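Local coordinates for periplasmic binding protein (Agrobacterium tumefaciens str. B6, PDB 5L9G) that binds the opine mannopine in the periplasm and probably delivers it to an ABC transporter for import, at residues I76-I81 with D252-V257; L124-K129 with A238-T243; D142-K147 with A192-L197. All blocks are in the same frame, centred on the assembly; numbering follows the deposited sequence.

Contact 1: I76-I81 with D252-V257. With MO0 (mannopine), chain C.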
loop_
_atom_site.group_PDB
_atom_site.type_symbol
_atom_site.label_atom_id
_atom_site.label_comp_id
_atom_site.label_asym_id
_atom_site.label_seq_id
_atom_site.Cartn_x
_atom_site.Cartn_y
_atom_site.Cartn_z
ATOM N N ILE A 76 -0.808 -17.862 1.821
ATOM C CA ILE A 76 -0.221 -16.564 2.183
ATOM C C ILE A 76 -0.926 -15.438 1.431
ATOM O O ILE A 76 -1.089 -15.501 0.208
ATOM C CB ILE A 76 1.320 -16.540 1.923
ATOM C CG1 ILE A 76 2.045 -17.683 2.677
ATOM C CG2 ILE A 76 1.931 -15.134 2.231
ATOM C CD1 ILE A 76 3.451 -17.997 2.184
ATOM N N ILE A 77 -1.279 -14.372 2.160
ATOM C CA ILE A 77 -1.851 -13.172 1.555
ATOM C C ILE A 77 -0.971 -11.987 1.886
ATOM O O ILE A 77 -0.506 -11.855 3.032
ATOM C CB ILE A 77 -3.339 -12.909 1.942
ATOM C CG1 ILE A 77 -3.559 -12.907 3.489
ATOM C CG2 ILE A 77 -4.264 -13.904 1.223
ATOM C CD1 ILE A 77 -4.946 -12.417 3.961
ATOM N N GLN A 78 -0.730 -11.137 0.878
ATOM C CA GLN A 78 0.002 -9.901 1.107
ATOM C C GLN A 78 -1.075 -8.856 1.381
ATOM O O GLN A 78 -1.936 -8.616 0.534
ATOM C CB GLN A 78 0.875 -9.519 -0.097
ATOM C CG GLN A 78 1.676 -8.243 0.134
ATOM C CD GLN A 78 0.853 -7.036 -0.259
ATOM O OE1 GLN A 78 0.488 -6.883 -1.425
ATOM N NE2 GLN A 78 0.453 -6.227 0.709
ATOM N N ILE A 79 -1.041 -8.262 2.577
ATOM C CA ILE A 79 -1.992 -7.224 2.975
ATOM C C ILE A 79 -1.270 -5.965 3.445
ATOM O O ILE A 79 -0.056 -5.995 3.690
ATOM C CB ILE A 79 -2.998 -7.751 4.061
ATOM C CG1 ILE A 79 -2.266 -8.214 5.354
ATOM C CG2 ILE A 79 -3.931 -8.843 3.475
ATOM C CD1 ILE A 79 -3.187 -8.398 6.623
ATOM N N GLY A 80 -2.021 -4.871 3.584
ATOM C CA GLY A 80 -1.480 -3.629 4.126
ATOM C C GLY A 80 -1.544 -3.704 5.648
ATOM O O GLY A 80 -2.463 -4.321 6.212
ATOM N N ILE A 81 -0.559 -3.099 6.328
ATOM C CA ILE A 81 -0.487 -3.099 7.798
ATOM C C ILE A 81 -1.785 -2.604 8.457
ATOM O O ILE A 81 -2.107 -3.044 9.566
ATOM C CB ILE A 81 0.763 -2.306 8.298
ATOM C CG1 ILE A 81 1.083 -2.612 9.785
ATOM C CG2 ILE A 81 0.638 -0.790 8.013
ATOM C CD1 ILE A 81 2.416 -2.041 10.340
ATOM N N ASP A 252 3.608 -2.783 3.854
ATOM C CA ASP A 252 2.943 -3.981 3.336
ATOM C C ASP A 252 3.617 -5.169 3.986
ATOM O O ASP A 252 4.770 -5.078 4.428
ATOM C CB ASP A 252 3.051 -4.075 1.808
ATOM C CG ASP A 252 1.929 -3.392 1.048
ATOM O OD1 ASP A 252 0.860 -3.135 1.662
ATOM O OD2 ASP A 252 2.103 -3.140 -0.155
ATOM N N GLY A 253 2.918 -6.288 4.009
ATOM C CA GLY A 253 3.465 -7.486 4.610
ATOM C C GLY A 253 2.619 -8.685 4.327
ATOM O O GLY A 253 1.683 -8.606 3.522
ATOM N N TYR A 254 2.959 -9.797 4.992
ATOM C CA TYR A 254 2.322 -11.090 4.765
ATOM C C TYR A 254 1.610 -11.626 5.990
ATOM O O TYR A 254 2.083 -11.464 7.122
ATOM C CB TYR A 254 3.352 -12.132 4.310
ATOM C CG TYR A 254 4.046 -11.797 3.003
ATOM C CD1 TYR A 254 3.336 -11.754 1.807
ATOM C CD2 TYR A 254 5.409 -11.519 2.965
ATOM C CE1 TYR A 254 3.970 -11.467 0.595
ATOM C CE2 TYR A 254 6.052 -11.210 1.761
ATOM C CZ TYR A 254 5.327 -11.193 0.579
ATOM O OH TYR A 254 5.954 -10.881 -0.609
ATOM N N ALA A 255 0.518 -12.352 5.735
ATOM C CA ALA A 255 -0.279 -13.039 6.757
ATOM C C ALA A 255 -0.672 -14.390 6.162
ATOM O O ALA A 255 -0.640 -14.554 4.934
ATOM C CB ALA A 255 -1.522 -12.231 7.082
ATOM N N ILE A 256 -1.023 -15.346 7.032
ATOM C CA ILE A 256 -1.478 -16.667 6.595
ATOM C C ILE A 256 -2.971 -16.745 6.884
ATOM O O ILE A 256 -3.404 -16.363 7.966
ATOM C CB ILE A 256 -0.615 -17.812 7.187
ATOM C CG1 ILE A 256 0.794 -17.769 6.531
ATOM C CG2 ILE A 256 -1.287 -19.193 6.986
ATOM C CD1 ILE A 256 1.862 -18.626 7.188
ATOM N N VAL A 257 -3.759 -17.144 5.879
ATOM C CA VAL A 257 -5.220 -17.225 5.964
ATOM C C VAL A 257 -5.647 -18.310 6.965
ATOM O O VAL A 257 -5.083 -19.408 6.959
ATOM C CB VAL A 257 -5.875 -17.404 4.562
ATOM C CG1 VAL A 257 -7.401 -17.352 4.647
ATOM C CG2 VAL A 257 -5.369 -16.346 3.582
HETATM O OAB MO0 C . -4.570 -5.303 2.407
HETATM C CAF MO0 C . -5.114 -5.571 1.143
HETATM C CAG MO0 C . -4.693 -4.568 0.084
HETATM O OAC MO0 C . -5.572 -3.498 0.070
HETATM C CAH MO0 C . -3.240 -4.166 0.144
HETATM O OAM MO0 C . -2.405 -5.263 0.101
HETATM C CAI MO0 C . -2.807 -3.113 -0.877
HETATM O OAD MO0 C . -2.967 -3.584 -2.180
HETATM C CAJ MO0 C . -1.424 -2.592 -0.608
HETATM O OAE MO0 C . -1.383 -2.032 0.673
HETATM C CAK MO0 C . -0.891 -1.616 -1.667
HETATM N N MO0 C . 0.443 -2.058 -2.095
HETATM C CA MO0 C . 1.137 -1.054 -2.939
HETATM C C MO0 C . 1.078 -1.469 -4.390
HETATM O O MO0 C . 0.379 -2.450 -4.720
HETATM C CB MO0 C . 2.560 -0.794 -2.506
HETATM C CG MO0 C . 3.512 -1.897 -2.920
HETATM C CD MO0 C . 4.761 -1.933 -2.112
HETATM O OE1 MO0 C . 5.914 -1.363 -2.667
HETATM N NE2 MO0 C . 4.839 -2.449 -0.985
HETATM O OXT MO0 C . 1.672 -0.800 -5.294
#
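Gln78 and Asp252, one on each of two antiparallel strands, send their polar ends to the same side of the sheet, where both meet mannopine in the cleft of this periplasmic binding protein. Gln78, Ile79, Gly80 and Asp252 line the pocket where strand 76-80 ends; Ser119 and Arg229 bind the ligand too. Asp252 OD2 takes two bonds from the ligand, from its amine N at 2.8 Å and from its amide NE2 at 2.9 Å, while Asp252 OD1 lies 2.7 Å from the ligand hydroxyl OAE. The carboxylate thus touches both the sugar chain and the amino acid part of the opine, and the ligand amine would be expected to favour its negative charge. Gln78 NE2 gives only a weak bond to mannopine OAM, and Gly80 N a straighter one (163°) to OAB at 2.8 Å. The Gln78 chain leaves extended, CG anti to the backbone N (chi1 -179°), then bends at chi2 (-87°) to bring its amide beside Asp252, while Ser27 and Trp32 fix OE1. Behind this shell, paired backbone bonds join Ile77 with Ala255 and Ile79 with Gly253, Ile77 N reaching Ala255 O at 2.9 Å. Tyr254 lies on the Gln78 face, its CE1 3.7 Å from Gln78 CB and its CD1 3.7 Å from Ile76 CG2; its hydroxyl bonds to Trp41. Where the pairing ends, Val257 CG2 packs against Ile77 CG2 at 3.6 Å. Strand 76-80 also bonds through Ile76 and Gln78 to strand 23-27; helix 263-273 packs on Ile76, Tyr254 and Ile256, helix 30-48 on Gln78, Asp252 and Tyr254, and strand 115-128 on Asp252.

Contact 2: L124-K129 with A238-T243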
loop_
_atom_site.group_PDB
_atom_site.type_symbol
_atom_site.label_atom_id
_atom_site.label_comp_id
_atom_site.label_asym_id
_atom_site.label_seq_id
_atom_site.Cartn_x
_atom_site.Cartn_y
_atom_site.Cartn_z
ATOM N N LEU A 124 1.065 8.618 -2.666
ATOM C CA LEU A 124 1.495 9.971 -2.992
ATOM C C LEU A 124 0.748 10.608 -4.162
ATOM O O LEU A 124 -0.000 9.931 -4.856
ATOM C CB LEU A 124 3.051 9.965 -3.246
ATOM C CG LEU A 124 3.605 8.935 -4.269
ATOM C CD1 LEU A 124 3.175 9.268 -5.716
ATOM C CD2 LEU A 124 5.135 8.908 -4.227
ATOM N N ILE A 125 1.018 11.908 -4.400
ATOM C CA ILE A 125 0.424 12.718 -5.470
ATOM C C ILE A 125 1.312 12.675 -6.701
ATOM O O ILE A 125 2.477 13.041 -6.617
ATOM C CB ILE A 125 0.278 14.204 -4.992
ATOM C CG1 ILE A 125 -0.634 14.307 -3.767
ATOM C CG2 ILE A 125 -0.205 15.160 -6.132
ATOM C CD1 ILE A 125 -0.354 15.588 -2.905
ATOM N N ALA A 126 0.731 12.355 -7.852
ATOM C CA ALA A 126 1.421 12.402 -9.149
ATOM C C ALA A 126 0.558 13.244 -10.071
ATOM O O ALA A 126 -0.672 13.215 -9.953
ATOM C CB ALA A 126 1.574 10.997 -9.737
ATOM N N TRP A 127 1.187 13.985 -10.986
ATOM C CA TRP A 127 0.430 14.810 -11.917
ATOM C C TRP A 127 0.951 14.708 -13.324
ATOM O O TRP A 127 2.127 14.382 -13.559
ATOM C CB TRP A 127 0.358 16.269 -11.455
ATOM C CG TRP A 127 1.633 17.037 -11.667
ATOM C CD1 TRP A 127 2.015 17.710 -12.794
ATOM C CD2 TRP A 127 2.729 17.153 -10.737
ATOM N NE1 TRP A 127 3.268 18.266 -12.611
ATOM C CE2 TRP A 127 3.717 17.956 -11.350
ATOM C CE3 TRP A 127 2.943 16.701 -9.420
ATOM C CZ2 TRP A 127 4.911 18.312 -10.694
ATOM C CZ3 TRP A 127 4.120 17.057 -8.769
ATOM C CH2 TRP A 127 5.094 17.841 -9.405
ATOM N N ASN A 128 0.060 15.031 -14.259
ATOM C CA ASN A 128 0.309 14.970 -15.674
ATOM C C ASN A 128 1.067 16.221 -16.095
ATOM O O ASN A 128 0.522 17.338 -16.007
ATOM C CB ASN A 128 -1.053 14.905 -16.389
ATOM C CG ASN A 128 -0.967 14.547 -17.833
ATOM O OD1 ASN A 128 0.018 14.846 -18.521
ATOM N ND2 ASN A 128 -2.006 13.883 -18.318
ATOM N N LYS A 129 2.319 16.040 -16.580
ATOM C CA LYS A 129 3.124 17.185 -17.043
ATOM C C LYS A 129 2.596 17.828 -18.344
ATOM O O LYS A 129 2.844 19.011 -18.598
ATOM C CB LYS A 129 4.615 16.812 -17.162
ATOM C CG LYS A 129 5.250 16.477 -15.808
ATOM C CD LYS A 129 6.640 15.837 -15.956
ATOM C CE LYS A 129 7.694 16.797 -16.423
ATOM N NZ LYS A 129 8.910 16.068 -16.858
ATOM N N ALA A 238 5.653 7.467 -19.259
ATOM C CA ALA A 238 4.598 8.415 -18.868
ATOM C C ALA A 238 5.186 9.807 -18.573
ATOM O O ALA A 238 6.215 9.910 -17.918
ATOM C CB ALA A 238 3.846 7.903 -17.648
ATOM N N ASN A 239 4.537 10.861 -19.089
ATOM C CA ASN A 239 4.971 12.238 -18.904
ATOM C C ASN A 239 4.315 12.800 -17.633
ATOM O O ASN A 239 3.493 13.739 -17.690
ATOM C CB ASN A 239 4.642 13.100 -20.144
ATOM C CG ASN A 239 5.266 14.471 -20.100
ATOM O OD1 ASN A 239 6.198 14.725 -19.343
ATOM N ND2 ASN A 239 4.726 15.407 -20.864
ATOM N N PHE A 240 4.669 12.174 -16.487
ATOM C CA PHE A 240 4.176 12.541 -15.176
ATOM C C PHE A 240 5.309 12.865 -14.245
ATOM O O PHE A 240 6.463 12.476 -14.471
ATOM C CB PHE A 240 3.337 11.399 -14.569
ATOM C CG PHE A 240 1.872 11.423 -14.945
ATOM C CD1 PHE A 240 1.474 11.356 -16.284
ATOM C CD2 PHE A 240 0.887 11.470 -13.964
ATOM C CE1 PHE A 240 0.115 11.361 -16.630
ATOM C CE2 PHE A 240 -0.475 11.472 -14.315
ATOM C CZ PHE A 240 -0.851 11.406 -15.646
ATOM N N ALA A 241 4.972 13.578 -13.186
ATOM C CA ALA A 241 5.911 13.916 -12.123
ATOM C C ALA A 241 5.198 13.611 -10.832
ATOM O O ALA A 241 3.976 13.426 -10.830
ATOM C CB ALA A 241 6.298 15.385 -12.179
ATOM N N TYR A 242 5.951 13.515 -9.742
ATOM C CA TYR A 242 5.348 13.247 -8.440
ATOM C C TYR A 242 6.181 13.840 -7.342
ATOM O O TYR A 242 7.306 14.269 -7.584
ATOM C CB TYR A 242 5.101 11.740 -8.226
ATOM C CG TYR A 242 6.358 10.893 -8.105
ATOM C CD1 TYR A 242 6.964 10.350 -9.230
ATOM C CD2 TYR A 242 6.884 10.563 -6.857
ATOM C CE1 TYR A 242 8.062 9.490 -9.122
ATOM C CE2 TYR A 242 7.985 9.705 -6.732
ATOM C CZ TYR A 242 8.571 9.166 -7.869
ATOM O OH TYR A 242 9.666 8.320 -7.759
ATOM N N THR A 243 5.620 13.876 -6.140
ATOM C CA THR A 243 6.291 14.388 -4.946
ATOM C C THR A 243 5.976 13.460 -3.770
ATOM O O THR A 243 4.934 12.803 -3.757
ATOM C CB THR A 243 5.820 15.843 -4.642
ATOM O OG1 THR A 243 6.448 16.288 -3.457
ATOM C CG2 THR A 243 4.299 15.958 -4.439
HETATM O O HOH W 1 2.563 13.011 -2.243
#
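Phe240 lays its ring under the backbone of Asn128, whose CA stands 3.6 Å from the ring centroid and only 5° off the normal, a CH-pi contact over its middle. The Asn128 amide follows the same ring, the two planes 29° apart. On the other face the Trp127 indole folds back over the partner strand, CG lying between backbone N and carbonyl carbon (chi1 76°), and takes Ala241 CB over its six-membered ring, 3.8 Å from the centroid. Between these layers Trp127 and Ala241 form a hydrogen-bonded antiparallel pair, with Trp127 N to Ala241 O at 2.8 Å. Strands 115-128 and 240-256, long neighbours in the mixed sheet of the periplasmic binding protein fold, meet here away from the ligand, and strand 222-226 binds the far edge of 124-128; Asn128 is the N-cap of helix 129-132, its OD1 accepting from Lys130 N. Pairing slackens at Thr243, whose N is 3.3 Å from Ile125 O, and there a water bridges Ile125 N and Thr243 O. At the opposite end Lys129 N bonds Asn239 O at 2.8 Å, and on the solvent side the Lys129 chain crosses Asn239 at about a right angle, CB 3.4 Å from Asn239 OD1.

Contact 3: D142-K147 with A192-L197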
loop_
_atom_site.group_PDB
_atom_site.type_symbol
_atom_site.label_atom_id
_atom_site.label_comp_id
_atom_site.label_asym_id
_atom_site.label_seq_id
_atom_site.Cartn_x
_atom_site.Cartn_y
_atom_site.Cartn_z
ATOM N N ASP A 142 -3.435 21.485 -2.678
ATOM C CA ASP A 142 -3.350 21.688 -4.135
ATOM C C ASP A 142 -4.161 20.637 -4.881
ATOM O O ASP A 142 -4.885 20.977 -5.813
ATOM C CB ASP A 142 -1.892 21.628 -4.624
ATOM C CG ASP A 142 -0.998 22.808 -4.319
ATOM O OD1 ASP A 142 -1.529 23.865 -3.905
ATOM O OD2 ASP A 142 0.232 22.706 -4.588
ATOM N N PHE A 143 -4.034 19.353 -4.477
ATOM C CA PHE A 143 -4.753 18.254 -5.127
ATOM C C PHE A 143 -6.270 18.521 -5.088
ATOM O O PHE A 143 -6.962 18.283 -6.080
ATOM C CB PHE A 143 -4.442 16.932 -4.420
ATOM C CG PHE A 143 -4.944 15.726 -5.180
ATOM C CD1 PHE A 143 -6.230 15.226 -4.964
ATOM C CD2 PHE A 143 -4.136 15.094 -6.118
ATOM C CE1 PHE A 143 -6.699 14.114 -5.679
ATOM C CE2 PHE A 143 -4.596 13.966 -6.815
ATOM C CZ PHE A 143 -5.880 13.506 -6.615
ATOM N N PHE A 144 -6.774 19.038 -3.955
ATOM C CA PHE A 144 -8.215 19.260 -3.776
ATOM C C PHE A 144 -8.672 20.609 -4.320
ATOM O O PHE A 144 -9.869 20.898 -4.308
ATOM C CB PHE A 144 -8.590 19.092 -2.280
ATOM C CG PHE A 144 -8.718 17.654 -1.818
ATOM C CD1 PHE A 144 -7.595 16.824 -1.737
ATOM C CD2 PHE A 144 -9.946 17.148 -1.408
ATOM C CE1 PHE A 144 -7.710 15.498 -1.298
ATOM C CE2 PHE A 144 -10.056 15.833 -0.946
ATOM C CZ PHE A 144 -8.942 15.006 -0.913
ATOM N N ASP A 145 -7.730 21.422 -4.811
ATOM C CA ASP A 145 -8.032 22.774 -5.303
ATOM C C ASP A 145 -8.347 22.759 -6.798
ATOM O O ASP A 145 -7.457 22.968 -7.628
ATOM C CB ASP A 145 -6.894 23.745 -4.966
ATOM C CG ASP A 145 -7.273 25.215 -5.122
ATOM O OD1 ASP A 145 -8.252 25.507 -5.859
ATOM O OD2 ASP A 145 -6.573 26.073 -4.541
ATOM N N VAL A 146 -9.631 22.569 -7.126
ATOM C CA VAL A 146 -10.124 22.465 -8.509
ATOM C C VAL A 146 -10.094 23.829 -9.223
ATOM O O VAL A 146 -10.003 23.877 -10.454
ATOM C CB VAL A 146 -11.503 21.755 -8.568
ATOM C CG1 VAL A 146 -12.008 21.610 -10.004
ATOM C CG2 VAL A 146 -11.423 20.376 -7.909
ATOM N N LYS A 147 -10.120 24.929 -8.456
ATOM C CA LYS A 147 -10.021 26.264 -9.032
ATOM C C LYS A 147 -8.586 26.555 -9.477
ATOM O O LYS A 147 -8.383 26.957 -10.619
ATOM C CB LYS A 147 -10.547 27.348 -8.062
ATOM C CG LYS A 147 -12.097 27.477 -7.949
ATOM C CD LYS A 147 -12.843 27.820 -9.260
ATOM C CE LYS A 147 -13.494 29.184 -9.238
ATOM N NZ LYS A 147 -14.193 29.469 -10.513
ATOM N N ALA A 192 -16.843 15.094 4.076
ATOM C CA ALA A 192 -17.443 16.256 3.409
ATOM C C ALA A 192 -16.482 16.825 2.346
ATOM O O ALA A 192 -16.919 17.208 1.258
ATOM C CB ALA A 192 -17.803 17.325 4.427
ATOM N N LYS A 193 -15.176 16.851 2.661
ATOM C CA LYS A 193 -14.123 17.325 1.754
ATOM C C LYS A 193 -14.002 16.404 0.535
ATOM O O LYS A 193 -13.861 16.896 -0.585
ATOM C CB LYS A 193 -12.779 17.460 2.505
ATOM C CG LYS A 193 -11.662 18.136 1.716
ATOM C CD LYS A 193 -11.976 19.589 1.389
ATOM C CE LYS A 193 -10.842 20.294 0.690
ATOM N NZ LYS A 193 -11.176 21.721 0.423
ATOM N N LEU A 194 -14.069 15.079 0.752
ATOM C CA LEU A 194 -14.011 14.094 -0.332
ATOM C C LEU A 194 -15.257 14.216 -1.220
ATOM O O LEU A 194 -15.152 14.104 -2.446
ATOM C CB LEU A 194 -13.875 12.666 0.219
ATOM C CG LEU A 194 -12.507 12.242 0.778
ATOM C CD1 LEU A 194 -12.635 11.003 1.664
ATOM C CD2 LEU A 194 -11.488 11.999 -0.334
ATOM N N THR A 195 -16.433 14.469 -0.601
ATOM C CA THR A 195 -17.706 14.677 -1.295
ATOM C C THR A 195 -17.607 15.895 -2.217
ATOM O O THR A 195 -18.047 15.829 -3.360
ATOM C CB THR A 195 -18.861 14.759 -0.271
ATOM O OG1 THR A 195 -18.896 13.543 0.478
ATOM C CG2 THR A 195 -20.222 14.998 -0.920
ATOM N N GLU A 196 -16.999 16.983 -1.726
ATOM C CA GLU A 196 -16.779 18.229 -2.466
ATOM C C GLU A 196 -15.901 17.963 -3.717
ATOM O O GLU A 196 -16.163 18.522 -4.787
ATOM C CB GLU A 196 -16.091 19.242 -1.538
ATOM C CG GLU A 196 -15.928 20.647 -2.088
ATOM C CD GLU A 196 -15.028 21.495 -1.207
ATOM O OE1 GLU A 196 -15.510 21.973 -0.155
ATOM O OE2 GLU A 196 -13.824 21.623 -1.532
ATOM N N LEU A 197 -14.863 17.123 -3.567
ATOM C CA LEU A 197 -13.944 16.807 -4.665
ATOM C C LEU A 197 -14.540 15.817 -5.669
ATOM O O LEU A 197 -14.238 15.918 -6.861
ATOM C CB LEU A 197 -12.612 16.264 -4.118
ATOM C CG LEU A 197 -11.490 15.993 -5.163
ATOM C CD1 LEU A 197 -10.932 17.303 -5.757
ATOM C CD2 LEU A 197 -10.377 15.146 -4.578
HETATM O O HOH W 2 -12.428 20.155 -3.658
HETATM O O HOH W 3 -10.338 23.369 -2.278
#
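Two helix ends pack against each other beside strand 153-156: the C-terminal part of the short helix 140-144 with the residues after it, and the C-terminal turns of helix 184-197. Phe144 and Leu197 carry the contact. Leu197 CD2 sits over one face of the Phe144 ring, 3.8 Å from its centroid and 14° off the normal, a CH-pi contact displaced toward the rim on the CE2 side. The leucine reaches there because its CG stands anti to the backbone N (chi1 -175°), which carries the branch across to the aromatic ring. Leu197 CD2 also meets the edge of Phe143, 4.0 Å from its CE1, so it is wedged between one ring's face and another's rim. Leu197 CD1 packs on Val146 CG2 at 3.8 Å. Leu194 CD2 approaches the Phe144 rim near the ring plane, 4.0 Å from CZ. This hydrophobic cluster belongs to the helical layer flanking the sheet of one lobe of the periplasmic binding protein fold: Leu155 of strand 153-156 touches both Phe143 and Leu194, Arg153 packs on Val146 and Leu197, and helix 162-169 adds Ala169 against Phe144. No direct hydrogen bond joins the segments, and their polar link runs along the outer side. There Lys193 CG meets Phe144 CD2 obliquely at 3.7 Å, and the bend at chi2 (64°) turns the rest of the lysine chain, CE passing Phe144 CB, to a salt bridge with Glu196 one turn on in its own helix. One water donates both to Phe144 O, at 2.7 Å, and to Glu196 OE2. A second water donates to the same carbonyl oxygen and accepts a weak bond from Lys193 NZ.

From the N terminus, strand 76-80 comes first and waits for 252-257, so contact 1 closes the longest loop, 170 residues between its segments. Within that loop strand 115-128 is rejoined at 238-243 in contact 2, and the loop of contact 2 in turn encloses contact 3, between 142-147 and 192-197; none cross. Strand 240-256 serves contacts 1 and 2, its start in contact 2 and its end in contact 1, on opposite sides of the chain's centre with centres 29 Å apart. Contacts 2 and 3 touch, Ile125 CG2 lying 3.9 Å from Phe143 CD2, which joins the sheet to its helical layer. Of the three, only contact 1 contributes residues to the mannopine pocket.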